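PDB 5UXB: macrolide 2'-phosphotransferase MphH from Brachybacterium faecium, which probably inactivates macrolide antibiotics by transferring a phosphate from a guanosine nucleotide to their 2'-hydroxyl, in a magnesium-dependent reaction. Local coordinates for residues P92-S97 / H201-D206; A61-L66 / L213-A218. All coordinates share one frame; numbering follows the deposited sequence.

Contact 1 of 2, residues P92-S97 / H201-D206; sequences PLLPGS and HTLVED
L203, V204 and E205 meet the chain of L94-S97 where it crosses from the nucleotide-binding lobe of this kinase-like fold into the larger lobe. Segment 92-97 leaves strand 89-92 and forms the connection equivalent to the kinase hinge; its last residue, S97, pairs with V204 as an antiparallel hydrogen-bonded pair, adding an outer strand to 202-205 and 208-212. H201, a residue of the magnesium site, opens 201-206.

From L203 onward the contact closes. The L203 side chain points at the hinge, and its two methyls divide the work: CD1 packs 3.8 Å from L94 CB, while CD2 lies 4.0 Å from G96 O. L203 CB is 3.7 Å from P95 O. L94 belongs to the GDP site, and L203 packs against it from the larger lobe. Behind the pair, A211 of strand 208-212 touches both leucines, and the T210 hydroxyl bonds to both L203 O and P95 O.

V204 supplies the backbone bonds. Its N donates to S97 O at 2.6 Å in a nearly straight bond (171° at the hydrogen), and its O accepts from S97 N at 3.0 Å. S97 O also takes a CH...O contact from L203 CA at 3.2 Å. The V204 side chain touches Y119 of helix 117-131.

E205 finishes the run over G96, whose phi of 114° suits a residue without a side chain. The glutamate bends at chi2 (-92°), which turns its chain back over the hinge: CG sits 3.5 Å from G96 CA, and OE1 comes within 3.8 Å of that same carbon.

Contact 2 of 2, residues A61-L66 / L213-A218; sequences AVEGRL and LDWTTA
E63 reaches from helix 57-70 to the backbone of W215, just past the metal-site residue D214. Its OE1 accepts from W215 N at 3.0 Å, with an angle of 168° at the hydrogen, although the N-H arrives from above the carboxylate plane (58° out of it). The side chain runs out extended, CG anti to the backbone N (chi1 171°), and this length carries the carboxylate across to the loop. The other oxygen, OE2, lies beside T216 CG2 at 3.3 Å.

One turn further along, L66 adds the apolar half. Its CD2 touches two neighbours on the loop, A218 CB at 3.5 Å and W215 CE3, on the six-membered part of the indole, at 3.9 Å. W215 in turn is fixed by NE1 bonding to V212 O and by an edge-to-face contact with H194.

Behind this shell, D214 shapes the loop. Its OD2 accepts from T216 N at 3.1 Å, an Asx turn overlapped by the type I turn W215-A218, and from T216 OG1 at 2.8 Å through the syn lone pair. E63 also has a long, weak ion pair with R49, a residue of the GDP site. The arrangement probably corresponds to the helix-C glutamate of protein kinases brought against the metal-binding loop: a carboxylate bonded to a main-chain N-H joins the helix to the residue beside the magnesium ligand, while OD2's two bonds restrict how D214 can turn.

How the contacts relate
Both contacts bring the two lobes together around the nucleotide and metal site, at different depths. Contact 1 is only partly buried, sits nearer the surface, and relies on main-chain pairing at the hinge; contact 2 is buried, and a helix glutamate and leucine do the reaching. Their centres lie 18 Å apart, yet segments 201-206 and 213-218 are neighbours: L213 N probably bonds to H201 O, and L213 CD2 packs against both L94 and L203 of contact 1. Each also holds one magnesium-site residue, H201 in 201-206 and D214 in 213-218, with H201 NE2 3.8 Å from D214 OD1. Strand 208-212 connects these two segments.

Contact 1 of 2, residues P92-S97 / H201-D206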
loop_
_atom_site.group_PDB
_atom_site.type_symbol
_atom_site.label_atom_id
_atom_site.label_comp_id
_atom_site.label_asym_id
_atom_site.label_seq_id
_atom_site.Cartn_x
_atom_site.Cartn_y
_atom_site.Cartn_z
ATOM N N PRO A 92 15.351 12.107 1.523
ATOM C CA PRO A 92 14.833 13.472 1.378
ATOM C C PRO A 92 13.314 13.478 1.282
ATOM O O PRO A 92 12.707 12.585 0.689
ATOM C CB PRO A 92 15.481 13.964 0.078
ATOM C CG PRO A 92 16.671 13.085 -0.115
ATOM C CD PRO A 92 16.279 11.752 0.437
ATOM N N LEU A 93 12.705 14.501 1.879
ATOM C CA LEU A 93 11.252 14.613 1.887
ATOM C C LEU A 93 10.729 14.827 0.472
ATOM O O LEU A 93 11.175 15.733 -0.240
ATOM C CB LEU A 93 10.814 15.761 2.796
ATOM C CG LEU A 93 9.321 16.083 2.853
ATOM C CD1 LEU A 93 8.821 16.049 4.288
ATOM C CD2 LEU A 93 9.045 17.437 2.219
ATOM N N LEU A 94 9.779 13.987 0.069
ATOM C CA LEU A 94 9.244 14.007 -1.281
ATOM C C LEU A 94 8.253 15.157 -1.455
ATOM O O LEU A 94 7.598 15.573 -0.497
ATOM C CB LEU A 94 8.559 12.683 -1.596
ATOM C CG LEU A 94 9.510 11.493 -1.729
ATOM C CD1 LEU A 94 8.740 10.191 -1.836
ATOM C CD2 LEU A 94 10.428 11.678 -2.925
ATOM N N PRO A 95 8.132 15.689 -2.669
ATOM C CA PRO A 95 7.205 16.803 -2.891
ATOM C C PRO A 95 5.755 16.342 -2.907
ATOM O O PRO A 95 5.435 15.231 -3.346
ATOM C CB PRO A 95 7.627 17.342 -4.262
ATOM C CG PRO A 95 8.190 16.156 -4.959
ATOM C CD PRO A 95 8.881 15.346 -3.890
ATOM N N GLY A 96 4.883 17.212 -2.425
ATOM C CA GLY A 96 3.457 16.994 -2.502
ATOM C C GLY A 96 2.834 16.810 -1.123
ATOM O O GLY A 96 3.504 16.502 -0.128
ATOM N N SER A 97 1.522 17.003 -1.077
ATOM C CA SER A 97 0.703 16.760 0.096
ATOM C C SER A 97 -0.009 15.419 -0.031
ATOM O O SER A 97 -0.330 14.985 -1.142
ATOM C CB SER A 97 -0.333 17.875 0.275
ATOM O OG SER A 97 -0.657 18.055 1.644
ATOM N N HIS A 201 -0.826 7.201 0.735
ATOM C CA HIS A 201 0.506 6.969 0.192
ATOM C C HIS A 201 0.686 7.610 -1.177
ATOM O O HIS A 201 1.644 7.287 -1.885
ATOM C CB HIS A 201 0.792 5.468 0.112
ATOM C CG HIS A 201 0.763 4.778 1.439
ATOM N ND1 HIS A 201 0.929 5.451 2.631
ATOM C CD2 HIS A 201 0.583 3.476 1.763
ATOM C CE1 HIS A 201 0.854 4.592 3.632
ATOM N NE2 HIS A 201 0.645 3.387 3.133
ATOM N N THR A 202 -0.214 8.509 -1.563
ATOM C CA THR A 202 -0.188 9.165 -2.868
ATOM C C THR A 202 -0.074 10.668 -2.631
ATOM O O THR A 202 -1.061 11.327 -2.287
ATOM C CB THR A 202 -1.434 8.816 -3.678
ATOM O OG1 THR A 202 -1.372 7.442 -4.085
ATOM C CG2 THR A 202 -1.523 9.689 -4.904
ATOM N N LEU A 203 1.130 11.206 -2.806
ATOM C CA LEU A 203 1.349 12.630 -2.604
ATOM C C LEU A 203 0.965 13.402 -3.859
ATOM O O LEU A 203 1.427 13.088 -4.963
ATOM C CB LEU A 203 2.804 12.901 -2.225
ATOM C CG LEU A 203 3.323 12.021 -1.086
ATOM C CD1 LEU A 203 4.830 11.880 -1.164
ATOM C CD2 LEU A 203 2.895 12.579 0.261
ATOM N N VAL A 204 0.119 14.414 -3.684
ATOM C CA VAL A 204 -0.515 15.105 -4.796
ATOM C C VAL A 204 -0.070 16.560 -4.818
ATOM O O VAL A 204 0.240 17.157 -3.783
ATOM C CB VAL A 204 -2.054 15.013 -4.708
ATOM C CG1 VAL A 204 -2.513 13.577 -4.899
ATOM C CG2 VAL A 204 -2.533 15.560 -3.375
ATOM N N GLU A 205 -0.037 17.125 -6.024
ATOM C CA GLU A 205 0.152 18.559 -6.225
ATOM C C GLU A 205 -0.762 18.976 -7.365
ATOM O O GLU A 205 -0.529 18.599 -8.519
ATOM C CB GLU A 205 1.608 18.904 -6.532
ATOM C CG GLU A 205 2.497 18.957 -5.299
ATOM C CD GLU A 205 2.600 20.350 -4.704
ATOM O OE1 GLU A 205 3.429 20.545 -3.790
ATOM O OE2 GLU A 205 1.853 21.247 -5.148
ATOM N N ASP A 206 -1.795 19.750 -7.034
ATOM C CA ASP A 206 -2.860 20.106 -7.970
ATOM C C ASP A 206 -3.521 18.844 -8.520
ATOM O O ASP A 206 -3.671 18.655 -9.727
ATOM C CB ASP A 206 -2.337 21.023 -9.077
ATOM C CG ASP A 206 -1.769 22.322 -8.524
ATOM O OD1 ASP A 206 -1.611 22.410 -7.286
ATOM O OD2 ASP A 206 -1.482 23.248 -9.304
#

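Contact 2 of 2, residues A61-L66 / L213-A218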
loop_
_atom_site.group_PDB
_atom_site.type_symbol
_atom_site.label_atom_id
_atom_site.label_comp_id
_atom_site.label_asym_id
_atom_site.label_seq_id
_atom_site.Cartn_x
_atom_site.Cartn_y
_atom_site.Cartn_z
ATOM N N ALA A 61 14.567 -4.078 4.399
ATOM C CA ALA A 61 15.651 -4.524 3.531
ATOM C C ALA A 61 15.142 -4.801 2.123
ATOM O O ALA A 61 15.761 -4.391 1.134
ATOM C CB ALA A 61 16.315 -5.769 4.120
ATOM N N VAL A 62 14.011 -5.500 2.015
ATOM C CA VAL A 62 13.426 -5.777 0.706
ATOM C C VAL A 62 12.981 -4.484 0.037
ATOM O O VAL A 62 13.147 -4.305 -1.177
ATOM C CB VAL A 62 12.260 -6.775 0.848
ATOM C CG1 VAL A 62 11.561 -6.966 -0.478
ATOM C CG2 VAL A 62 12.764 -8.107 1.385
ATOM N N GLU A 63 12.418 -3.559 0.818
ATOM C CA GLU A 63 11.936 -2.300 0.257
ATOM C C GLU A 63 13.073 -1.507 -0.373
ATOM O O GLU A 63 12.964 -1.045 -1.515
ATOM C CB GLU A 63 11.240 -1.479 1.342
ATOM C CG GLU A 63 10.883 -0.063 0.923
ATOM C CD GLU A 63 10.013 0.645 1.945
ATOM O OE1 GLU A 63 9.322 1.616 1.571
ATOM O OE2 GLU A 63 10.022 0.228 3.123
ATOM N N GLY A 64 14.181 -1.349 0.354
ATOM C CA GLY A 64 15.301 -0.584 -0.172
ATOM C C GLY A 64 15.824 -1.135 -1.485
ATOM O O GLY A 64 16.147 -0.377 -2.403
ATOM N N ARG A 65 15.913 -2.462 -1.593
ATOM C CA ARG A 65 16.312 -3.067 -2.859
ATOM C C ARG A 65 15.240 -2.886 -3.924
ATOM O O ARG A 65 15.559 -2.796 -5.114
ATOM C CB ARG A 65 16.621 -4.551 -2.658
ATOM C CG ARG A 65 17.607 -4.825 -1.535
ATOM C CD ARG A 65 18.100 -6.262 -1.564
ATOM N NE ARG A 65 17.085 -7.200 -1.093
ATOM C CZ ARG A 65 17.043 -7.701 0.138
ATOM N NH1 ARG A 65 17.962 -7.354 1.028
ATOM N NH2 ARG A 65 16.083 -8.551 0.479
ATOM N N LEU A 66 13.970 -2.824 -3.519
ATOM C CA LEU A 66 12.907 -2.581 -4.487
ATOM C C LEU A 66 12.880 -1.126 -4.937
ATOM O O LEU A 66 12.558 -0.844 -6.095
ATOM C CB LEU A 66 11.555 -2.978 -3.901
ATOM C CG LEU A 66 10.391 -2.894 -4.888
ATOM C CD1 LEU A 66 10.002 -4.276 -5.391
ATOM C CD2 LEU A 66 9.209 -2.185 -4.258
ATOM N N LEU A 213 4.510 6.860 -1.462
ATOM C CA LEU A 213 5.175 6.478 -0.225
ATOM C C LEU A 213 4.956 5.002 0.088
ATOM O O LEU A 213 4.020 4.368 -0.406
ATOM C CB LEU A 213 4.661 7.322 0.940
ATOM C CG LEU A 213 4.816 8.835 0.827
ATOM C CD1 LEU A 213 4.113 9.530 1.985
ATOM C CD2 LEU A 213 6.289 9.202 0.783
ATOM N N ASP A 214 5.849 4.463 0.924
ATOM C CA ASP A 214 5.667 3.175 1.590
ATOM C C ASP A 214 5.507 2.018 0.610
ATOM O O ASP A 214 4.415 1.788 0.081
ATOM C CB ASP A 214 4.458 3.242 2.527
ATOM C CG ASP A 214 4.404 2.087 3.514
ATOM O OD1 ASP A 214 3.921 2.312 4.643
ATOM O OD2 ASP A 214 4.819 0.958 3.175
ATOM N N TRP A 215 6.577 1.255 0.395
ATOM C CA TRP A 215 6.535 0.080 -0.466
ATOM C C TRP A 215 6.826 -1.197 0.315
ATOM O O TRP A 215 7.404 -2.144 -0.222
ATOM C CB TRP A 215 7.507 0.235 -1.636
ATOM C CG TRP A 215 7.156 1.375 -2.541
ATOM C CD1 TRP A 215 7.340 2.704 -2.294
ATOM C CD2 TRP A 215 6.546 1.289 -3.835
ATOM N NE1 TRP A 215 6.888 3.451 -3.355
ATOM C CE2 TRP A 215 6.396 2.607 -4.314
ATOM C CE3 TRP A 215 6.115 0.227 -4.635
ATOM C CZ2 TRP A 215 5.833 2.889 -5.558
ATOM C CZ3 TRP A 215 5.556 0.510 -5.868
ATOM C CH2 TRP A 215 5.420 1.829 -6.318
ATOM N N THR A 216 6.425 -1.237 1.590
ATOM C CA THR A 216 6.625 -2.442 2.390
ATOM C C THR A 216 5.739 -3.586 1.915
ATOM O O THR A 216 6.115 -4.755 2.050
ATOM C CB THR A 216 6.348 -2.152 3.865
ATOM O OG1 THR A 216 4.980 -1.754 4.026
ATOM C CG2 THR A 216 7.256 -1.043 4.374
ATOM N N THR A 217 4.569 -3.272 1.365
ATOM C CA THR A 217 3.607 -4.274 0.928
ATOM C C THR A 217 3.793 -4.680 -0.529
ATOM O O THR A 217 2.932 -5.375 -1.080
ATOM C CB THR A 217 2.181 -3.755 1.136
ATOM O OG1 THR A 217 2.119 -2.370 0.773
ATOM C CG2 THR A 217 1.766 -3.909 2.590
ATOM N N ALA A 218 4.891 -4.273 -1.159
ATOM C CA ALA A 218 5.079 -4.523 -2.581
ATOM C C ALA A 218 5.288 -6.008 -2.855
ATOM O O ALA A 218 6.041 -6.688 -2.152
ATOM C CB ALA A 218 6.269 -3.725 -3.105
#